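Local structure of nourseothricin acetyltransferase (Streptomyces noursei, 5C82) at residues Phe36-Thr41 against Phe45-Val50; Glu24-Ser29 against Ala92-Val97. The protein probably transfers an acetyl group to the streptothricin-class antibiotic nourseothricin, as a GNAT-family acetyltransferase, and so confers resistance to it. The protein carries 1 engineered substitution. One frame throughout, in Å; residues are numbered along the deposited sequence.

How the contacts relate
The two contacts sit on opposite sides of the chain's centre, their own centres about 28 Å apart and their nearest atoms about 15 Å apart. Contact 1 belongs to the small antiparallel sheet, where strands 34-40 and 44-58 form a hairpin; contact 2 lies on the large mixed sheet of the GNAT fold, where the residue just past helix 20-25 meets strand 91-100. Along the chain 24-29 comes first, both strands of contact 1 follow, and 92-97 comes last, so the hairpin is built within the excursion that separates the two halves of contact 2. Contact 2 is buried and belongs to one subunit, whereas contact 1 lies at the surface and its sheet continues into the second subunit.

Contact 1 of 2, residues Phe36-Thr41 against Phe45-Val50; sequences FRVTAT and FTLREV
Phe36 lies against Glu49 at one end of a beta hairpin formed by the antiparallel strands 34-40 and 44-58. Paired backbone hydrogen bonds join Arg37 with Arg48 and Thr39 with Thr46. Glu49 CB stands over a ring face, 3.9 Å from the Phe36 ring centroid, in a CH-pi contact. Farther out, the carboxylate stacks on the ring with the planes 20° apart. Hydrogen bonds from Glu49 OE2 to Thr34 and from OE1 to His155 hold that carboxylate at both oxygens. Val38 beside Leu47 carries the same face, now apolar, on toward strands 163-168 and 182-188.

On the other face Arg37 and Arg48 run side by side, their guanidinium planes turned 71° apart. Arg37 NH1 lies 3.5 Å from Arg48 NH2, a like-charge approach that exposure to solvent probably eases. Val50 suits the place between them: its branched CB sends CG2 over one face of the Arg37 guanidinium and CG1 over one of Arg48's.

With chi1 at -172°, Thr46 CG2 stands between its backbone N and carbonyl carbon, 3.6 Å from Thr39 CB; Thr46 OG1 bonds weakly to Asp43 of the second subunit. Small Ala40 leaves room for the Phe45 ring, whose CE1 comes 3.9 Å from Ala40 CB.

Contact 2 of 2, residues Glu24-Ser29 against Ala92-Val97; sequences EALDGS and AGFVVV
Asp27 OD1, one residue beyond the Leu26 that leans on Gly93 and Phe94, is gripped twice by Ser29. The Ser29 hydroxyl gives the firm bond, OG to OD1 at 2.7 Å, and approaches 35° off the carboxylate plane. The Ser29 backbone N adds a weak one to Asp27 OD1, 3.4 Å long, as in a loosely closed Asx turn. Aspartate and serine suit this exposed bend because their short polar side chains can fold back on the local backbone.

The contact itself is apolar and is made by Leu26, the first residue to leave helical geometry after helix 20-25. Chi1 of -174° carries its CG away from its own backbone N, and the branch there lets the two methyls reach different partners. CD1 rests on the backbone of the strand, 3.7 Å from Gly93 N and 3.8 Å from Ala92 C. CD2 reaches the Phe94 ring obliquely, 4.1 Å from its CE1, the two side chains passing head to tail. Ala92 and Gly93 both face Ala84 in a classic beta bulge; glycine readily adopts the almost fully extended backbone at the second position.

Leu26 also touches Glu112 of strand 105-113, while Phe94 packs on Asp110 of that strand and on Val83 of strand 79-85. Ser29 O accepts a hydrogen bond from Arg118, which opens the R-x-x-G-x-G signature that in GNAT relatives binds the pyrophosphate of acetyl-CoA. The turn that follows helix 20-25 is thus laid, through Leu26, on the sheet face that carries Phe94, whereas Val95 and Val97 point to the other face, against helix 122-137.

Contact 1 of 2, residues Phe36-Thr41 against Phe45-Val50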
ATOM      1  N   PHE A  36      11.175 -14.694   6.054  1.00 16.57           N
ATOM      2  CA  PHE A  36       9.800 -15.163   5.924  1.00 16.15           C
ATOM      3  C   PHE A  36       9.591 -15.316   4.436  1.00 20.11           C
ATOM      4  O   PHE A  36       9.719 -14.337   3.683  1.00 18.92           O
ATOM      5  CB  PHE A  36       8.788 -14.212   6.567  1.00 17.42           C
ATOM      6  CG  PHE A  36       8.708 -14.344   8.077  1.00 18.27           C
ATOM      7  CD1 PHE A  36       9.611 -13.676   8.901  1.00 18.82           C
ATOM      8  CD2 PHE A  36       7.699 -15.106   8.676  1.00 19.15           C
ATOM      9  CE1 PHE A  36       9.521 -13.780  10.295  1.00 19.73           C
ATOM     10  CE2 PHE A  36       7.606 -15.206  10.068  1.00 20.71           C
ATOM     11  CZ  PHE A  36       8.510 -14.531  10.872  1.00 19.19           C
ATOM     12  N   ARG A  37       9.452 -16.576   4.006  1.00 16.20           N
ATOM     13  CA  ARG A  37       9.223 -16.938   2.612  1.00 16.19           C
ATOM     14  C   ARG A  37       7.749 -16.726   2.371  1.00 18.16           C
ATOM     15  O   ARG A  37       6.909 -17.170   3.172  1.00 15.24           O
ATOM     16  CB  ARG A  37       9.604 -18.417   2.346  1.00 19.28           C
ATOM     17  CG  ARG A  37       9.451 -18.836   0.873  1.00 25.95           C
ATOM     18  CD  ARG A  37       9.930 -20.252   0.645  1.00 41.75           C
ATOM     19  NE  ARG A  37      11.393 -20.341   0.673  1.00 56.41           N
ATOM     20  CZ  ARG A  37      12.077 -21.469   0.845  1.00 69.32           C
ATOM     21  NH1 ARG A  37      11.439 -22.622   1.023  1.00 49.10           N
ATOM     22  NH2 ARG A  37      13.403 -21.450   0.861  1.00 59.31           N
ATOM     23  N   VAL A  38       7.447 -15.995   1.294  1.00 15.97           N
ATOM     24  CA  VAL A  38       6.090 -15.667   0.889  1.00 16.68           C
ATOM     25  C   VAL A  38       5.723 -16.577  -0.291  1.00 25.53           C
ATOM     26  O   VAL A  38       6.442 -16.618  -1.290  1.00 26.55           O
ATOM     27  CB  VAL A  38       5.922 -14.153   0.554  1.00 19.25           C
ATOM     28  CG1 VAL A  38       4.535 -13.864   0.011  1.00 18.94           C
ATOM     29  CG2 VAL A  38       6.219 -13.274   1.769  1.00 18.27           C
ATOM     30  N   THR A  39       4.623 -17.312  -0.154  1.00 24.05           N
ATOM     31  CA  THR A  39       4.138 -18.215  -1.195  1.00 25.47           C
ATOM     32  C   THR A  39       2.742 -17.768  -1.663  1.00 29.55           C
ATOM     33  O   THR A  39       1.810 -17.674  -0.855  1.00 25.08           O
ATOM     34  CB  THR A  39       4.157 -19.671  -0.674  1.00 35.27           C
ATOM     35  OG1 THR A  39       5.503 -20.065  -0.432  1.00 40.27           O
ATOM     36  CG2 THR A  39       3.478 -20.658  -1.620  1.00 34.16           C
ATOM     37  N   ALA A  40       2.620 -17.488  -2.968  1.00 29.30           N
ATOM     38  CA  ALA A  40       1.344 -17.148  -3.581  1.00 30.75           C
ATOM     39  C   ALA A  40       0.670 -18.494  -3.892  1.00 36.88           C
ATOM     40  O   ALA A  40       1.216 -19.304  -4.637  1.00 35.27           O
ATOM     41  CB  ALA A  40       1.564 -16.352  -4.857  1.00 31.70           C
ATOM     42  N   THR A  41      -0.467 -18.765  -3.236  1.00 36.69           N
ATOM     43  CA  THR A  41      -1.206 -20.029  -3.383  1.00 37.91           C
ATOM     44  C   THR A  41      -2.290 -19.954  -4.477  1.00 44.80           C
ATOM     45  O   THR A  41      -2.935 -20.963  -4.771  1.00 44.87           O
ATOM     46  CB  THR A  41      -1.797 -20.460  -2.029  1.00 40.17           C
ATOM     47  OG1 THR A  41      -2.734 -19.470  -1.617  1.00 44.47           O
ATOM     48  CG2 THR A  41      -0.744 -20.605  -0.956  1.00 38.16           C
ATOM     49  N   PHE A  45      -2.106 -15.960   0.135  1.00 24.65           N
ATOM     50  CA  PHE A  45      -0.674 -15.977   0.411  1.00 22.93           C
ATOM     51  C   PHE A  45      -0.390 -16.621   1.716  1.00 25.03           C
ATOM     52  O   PHE A  45      -1.147 -16.445   2.660  1.00 23.64           O
ATOM     53  CB  PHE A  45      -0.081 -14.547   0.425  1.00 23.05           C
ATOM     54  CG  PHE A  45      -0.354 -13.768  -0.828  1.00 23.45           C
ATOM     55  CD1 PHE A  45       0.480 -13.885  -1.934  1.00 25.64           C
ATOM     56  CD2 PHE A  45      -1.462 -12.926  -0.916  1.00 24.96           C
ATOM     57  CE1 PHE A  45       0.194 -13.198  -3.122  1.00 26.25           C
ATOM     58  CE2 PHE A  45      -1.726 -12.217  -2.091  1.00 26.90           C
ATOM     59  CZ  PHE A  45      -0.898 -12.359  -3.184  1.00 24.87           C
ATOM     60  N   THR A  46       0.744 -17.295   1.796  1.00 22.46           N
ATOM     61  CA  THR A  46       1.225 -17.896   3.027  1.00 22.83           C
ATOM     62  C   THR A  46       2.660 -17.436   3.299  1.00 25.81           C
ATOM     63  O   THR A  46       3.445 -17.248   2.377  1.00 23.68           O
ATOM     64  CB  THR A  46       1.004 -19.421   3.059  1.00 34.59           C
ATOM     65  OG1 THR A  46       1.332 -19.881   4.366  1.00 45.36           O
ATOM     66  CG2 THR A  46       1.847 -20.167   2.056  1.00 29.11           C
ATOM     67  N   LEU A  47       2.977 -17.247   4.579  1.00 24.47           N
ATOM     68  CA  LEU A  47       4.279 -16.821   5.063  1.00 24.60           C
ATOM     69  C   LEU A  47       4.813 -17.909   5.949  1.00 26.91           C
ATOM     70  O   LEU A  47       4.096 -18.411   6.798  1.00 26.03           O
ATOM     71  CB  LEU A  47       4.185 -15.522   5.894  1.00 24.96           C
ATOM     72  CG  LEU A  47       4.225 -14.187   5.154  1.00 29.57           C
ATOM     73  CD1 LEU A  47       2.937 -13.948   4.329  1.00 28.94           C
ATOM     74  CD2 LEU A  47       4.382 -13.071   6.145  1.00 31.35           C
ATOM     75  N   ARG A  48       6.073 -18.267   5.759  1.00 23.61           N
ATOM     76  CA  ARG A  48       6.730 -19.270   6.576  1.00 23.38           C
ATOM     77  C   ARG A  48       8.140 -18.819   6.813  1.00 24.60           C
ATOM     78  O   ARG A  48       8.851 -18.535   5.853  1.00 25.65           O
ATOM     79  CB  ARG A  48       6.716 -20.635   5.868  1.00 23.32           C
ATOM     80  CG  ARG A  48       7.168 -21.805   6.749  1.00 36.76           C
ATOM     81  CD  ARG A  48       6.914 -23.167   6.102  1.00 49.59           C
ATOM     82  NE  ARG A  48       7.538 -23.292   4.781  1.00 67.31           N
ATOM     83  CZ  ARG A  48       8.624 -24.016   4.519  1.00 88.70           C
ATOM     84  NH1 ARG A  48       9.221 -24.708   5.484  1.00 73.78           N
ATOM     85  NH2 ARG A  48       9.118 -24.061   3.287  1.00 78.71           N
ATOM     86  N   GLU A  49       8.551 -18.760   8.078  1.00 19.83           N
ATOM     87  CA  GLU A  49       9.924 -18.434   8.458  1.00 19.42           C
ATOM     88  C   GLU A  49      10.816 -19.646   8.147  1.00 23.07           C
ATOM     89  O   GLU A  49      10.539 -20.757   8.591  1.00 20.93           O
ATOM     90  CB  GLU A  49      10.015 -18.064   9.931  1.00 20.30           C
ATOM     91  CG  GLU A  49      11.328 -17.362  10.253  1.00 23.47           C
ATOM     92  CD  GLU A  49      11.438 -16.863  11.674  1.00 24.06           C
ATOM     93  OE1 GLU A  49      10.485 -17.077  12.455  1.00 27.12           O
ATOM     94  OE2 GLU A  49      12.462 -16.221  12.002  1.00 18.88           O
ATOM     95  N   VAL A  50      11.821 -19.426   7.299  1.00 20.38           N
ATOM     96  CA  VAL A  50      12.746 -20.444   6.838  1.00 20.09           C
ATOM     97  C   VAL A  50      14.195 -20.077   7.160  1.00 25.00           C
ATOM     98  O   VAL A  50      14.560 -18.899   7.050  1.00 22.33           O
ATOM     99  CB  VAL A  50      12.570 -20.769   5.320  1.00 23.91           C
ATOM    100  CG1 VAL A  50      11.277 -21.555   5.043  1.00 23.83           C
ATOM    101  CG2 VAL A  50      12.650 -19.515   4.452  1.00 23.01           C
TER

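Contact 2 of 2, residues Glu24-Ser29 against Ala92-Val97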
ATOM      1  N   GLU A  24      20.826  10.099   7.728  1.00 34.14           N
ATOM      2  CA  GLU A  24      21.354   9.535   6.478  1.00 34.50           C
ATOM      3  C   GLU A  24      22.450   8.497   6.760  1.00 37.79           C
ATOM      4  O   GLU A  24      22.358   7.375   6.270  1.00 38.82           O
ATOM      5  CB  GLU A  24      21.933  10.665   5.596  1.00 35.94           C
ATOM      6  CG  GLU A  24      21.044  11.092   4.437  1.00 50.21           C
ATOM      7  CD  GLU A  24      21.409  12.419   3.787  1.00 77.17           C
ATOM      8  OE1 GLU A  24      22.610  12.648   3.510  1.00 69.02           O
ATOM      9  OE2 GLU A  24      20.483  13.223   3.526  1.00 72.07           O
ATOM     10  N   ALA A  25      23.456   8.873   7.575  1.00 32.50           N
ATOM     11  CA  ALA A  25      24.617   8.058   7.948  1.00 31.94           C
ATOM     12  C   ALA A  25      24.316   6.845   8.804  1.00 34.37           C
ATOM     13  O   ALA A  25      25.147   5.932   8.851  1.00 34.27           O
ATOM     14  CB  ALA A  25      25.650   8.919   8.659  1.00 32.72           C
ATOM     15  N   LEU A  26      23.193   6.856   9.549  1.00 29.30           N
ATOM     16  CA  LEU A  26      22.851   5.755  10.443  1.00 28.05           C
ATOM     17  C   LEU A  26      22.726   4.455   9.653  1.00 31.11           C
ATOM     18  O   LEU A  26      22.109   4.409   8.585  1.00 30.86           O
ATOM     19  CB  LEU A  26      21.591   6.062  11.275  1.00 27.98           C
ATOM     20  CG  LEU A  26      21.195   5.040  12.364  1.00 31.92           C
ATOM     21  CD1 LEU A  26      20.667   5.745  13.600  1.00 31.57           C
ATOM     22  CD2 LEU A  26      20.164   4.058  11.836  1.00 32.64           C
ATOM     23  N   ASP A  27      23.346   3.419  10.194  1.00 27.89           N
ATOM     24  CA  ASP A  27      23.425   2.091   9.619  1.00 27.22           C
ATOM     25  C   ASP A  27      22.151   1.260   9.844  1.00 29.23           C
ATOM     26  O   ASP A  27      21.998   0.627  10.885  1.00 29.72           O
ATOM     27  CB  ASP A  27      24.669   1.378  10.193  1.00 28.76           C
ATOM     28  CG  ASP A  27      25.017   0.052   9.545  1.00 36.23           C
ATOM     29  OD1 ASP A  27      24.638  -0.152   8.369  1.00 36.13           O
ATOM     30  OD2 ASP A  27      25.739  -0.742  10.181  1.00 41.32           O
ATOM     31  N   GLY A  28      21.297   1.214   8.832  1.00 24.11           N
ATOM     32  CA  GLY A  28      20.077   0.418   8.868  1.00 24.31           C
ATOM     33  C   GLY A  28      20.255  -1.009   8.377  1.00 28.49           C
ATOM     34  O   GLY A  28      19.267  -1.716   8.149  1.00 28.49           O
ATOM     35  N   SER A  29      21.515  -1.456   8.209  1.00 22.36           N
ATOM     36  CA  SER A  29      21.781  -2.799   7.701  1.00 21.41           C
ATOM     37  C   SER A  29      21.590  -3.819   8.792  1.00 21.77           C
ATOM     38  O   SER A  29      21.598  -3.465   9.967  1.00 20.68           O
ATOM     39  CB  SER A  29      23.188  -2.894   7.107  1.00 24.88           C
ATOM     40  OG  SER A  29      24.149  -2.770   8.142  1.00 35.48           O
ATOM     41  N   ALA A  92      21.238   7.177  17.897  1.00 19.62           N
ATOM     42  CA  ALA A  92      20.982   5.779  18.223  1.00 18.92           C
ATOM     43  C   ALA A  92      19.866   5.267  17.335  1.00 23.73           C
ATOM     44  O   ALA A  92      19.804   4.059  17.051  1.00 23.24           O
ATOM     45  CB  ALA A  92      20.589   5.639  19.686  1.00 19.38           C
ATOM     46  N   GLY A  93      18.996   6.184  16.903  1.00 19.58           N
ATOM     47  CA  GLY A  93      17.865   5.803  16.081  1.00 19.42           C
ATOM     48  C   GLY A  93      16.901   6.914  15.767  1.00 24.26           C
ATOM     49  O   GLY A  93      16.976   7.994  16.357  1.00 24.19           O
ATOM     50  N   PHE A  94      16.002   6.648  14.799  1.00 19.55           N
ATOM     51  CA  PHE A  94      14.967   7.596  14.383  1.00 18.98           C
ATOM     52  C   PHE A  94      13.716   6.880  13.916  1.00 22.77           C
ATOM     53  O   PHE A  94      13.762   5.702  13.556  1.00 24.32           O
ATOM     54  CB  PHE A  94      15.494   8.573  13.287  1.00 20.37           C
ATOM     55  CG  PHE A  94      15.795   7.922  11.955  1.00 20.85           C
ATOM     56  CD1 PHE A  94      17.049   7.378  11.698  1.00 22.08           C
ATOM     57  CD2 PHE A  94      14.820   7.847  10.961  1.00 22.80           C
ATOM     58  CE1 PHE A  94      17.320   6.751  10.480  1.00 24.00           C
ATOM     59  CE2 PHE A  94      15.087   7.207   9.742  1.00 25.47           C
ATOM     60  CZ  PHE A  94      16.337   6.665   9.508  1.00 23.24           C
ATOM     61  N   VAL A  95      12.614   7.600  13.869  1.00 18.82           N
ATOM     62  CA  VAL A  95      11.331   7.094  13.346  1.00 18.28           C
ATOM     63  C   VAL A  95      10.674   8.251  12.583  1.00 21.13           C
ATOM     64  O   VAL A  95      10.640   9.389  13.069  1.00 19.56           O
ATOM     65  CB  VAL A  95      10.393   6.448  14.429  1.00 21.51           C
ATOM     66  CG1 VAL A  95       9.901   7.462  15.461  1.00 20.43           C
ATOM     67  CG2 VAL A  95       9.211   5.725  13.784  1.00 21.38           C
ATOM     68  N   VAL A  96      10.217   7.968  11.373  1.00 18.40           N
ATOM     69  CA  VAL A  96       9.538   8.947  10.540  1.00 17.52           C
ATOM     70  C   VAL A  96       8.106   8.457  10.491  1.00 21.85           C
ATOM     71  O   VAL A  96       7.861   7.278  10.202  1.00 20.77           O
ATOM     72  CB  VAL A  96      10.166   9.102   9.114  1.00 19.93           C
ATOM     73  CG1 VAL A  96       9.466  10.206   8.313  1.00 18.98           C
ATOM     74  CG2 VAL A  96      11.672   9.354   9.185  1.00 19.34           C
ATOM     75  N   VAL A  97       7.171   9.354  10.800  1.00 18.44           N
ATOM     76  CA  VAL A  97       5.741   9.078  10.804  1.00 18.04           C
ATOM     77  C   VAL A  97       5.007  10.058   9.915  1.00 27.06           C
ATOM     78  O   VAL A  97       5.444  11.203   9.734  1.00 27.61           O
ATOM     79  CB  VAL A  97       5.114   8.958  12.228  1.00 21.20           C
ATOM     80  CG1 VAL A  97       5.839   7.908  13.072  1.00 20.18           C
ATOM     81  CG2 VAL A  97       5.036  10.304  12.966  1.00 20.92           C
TER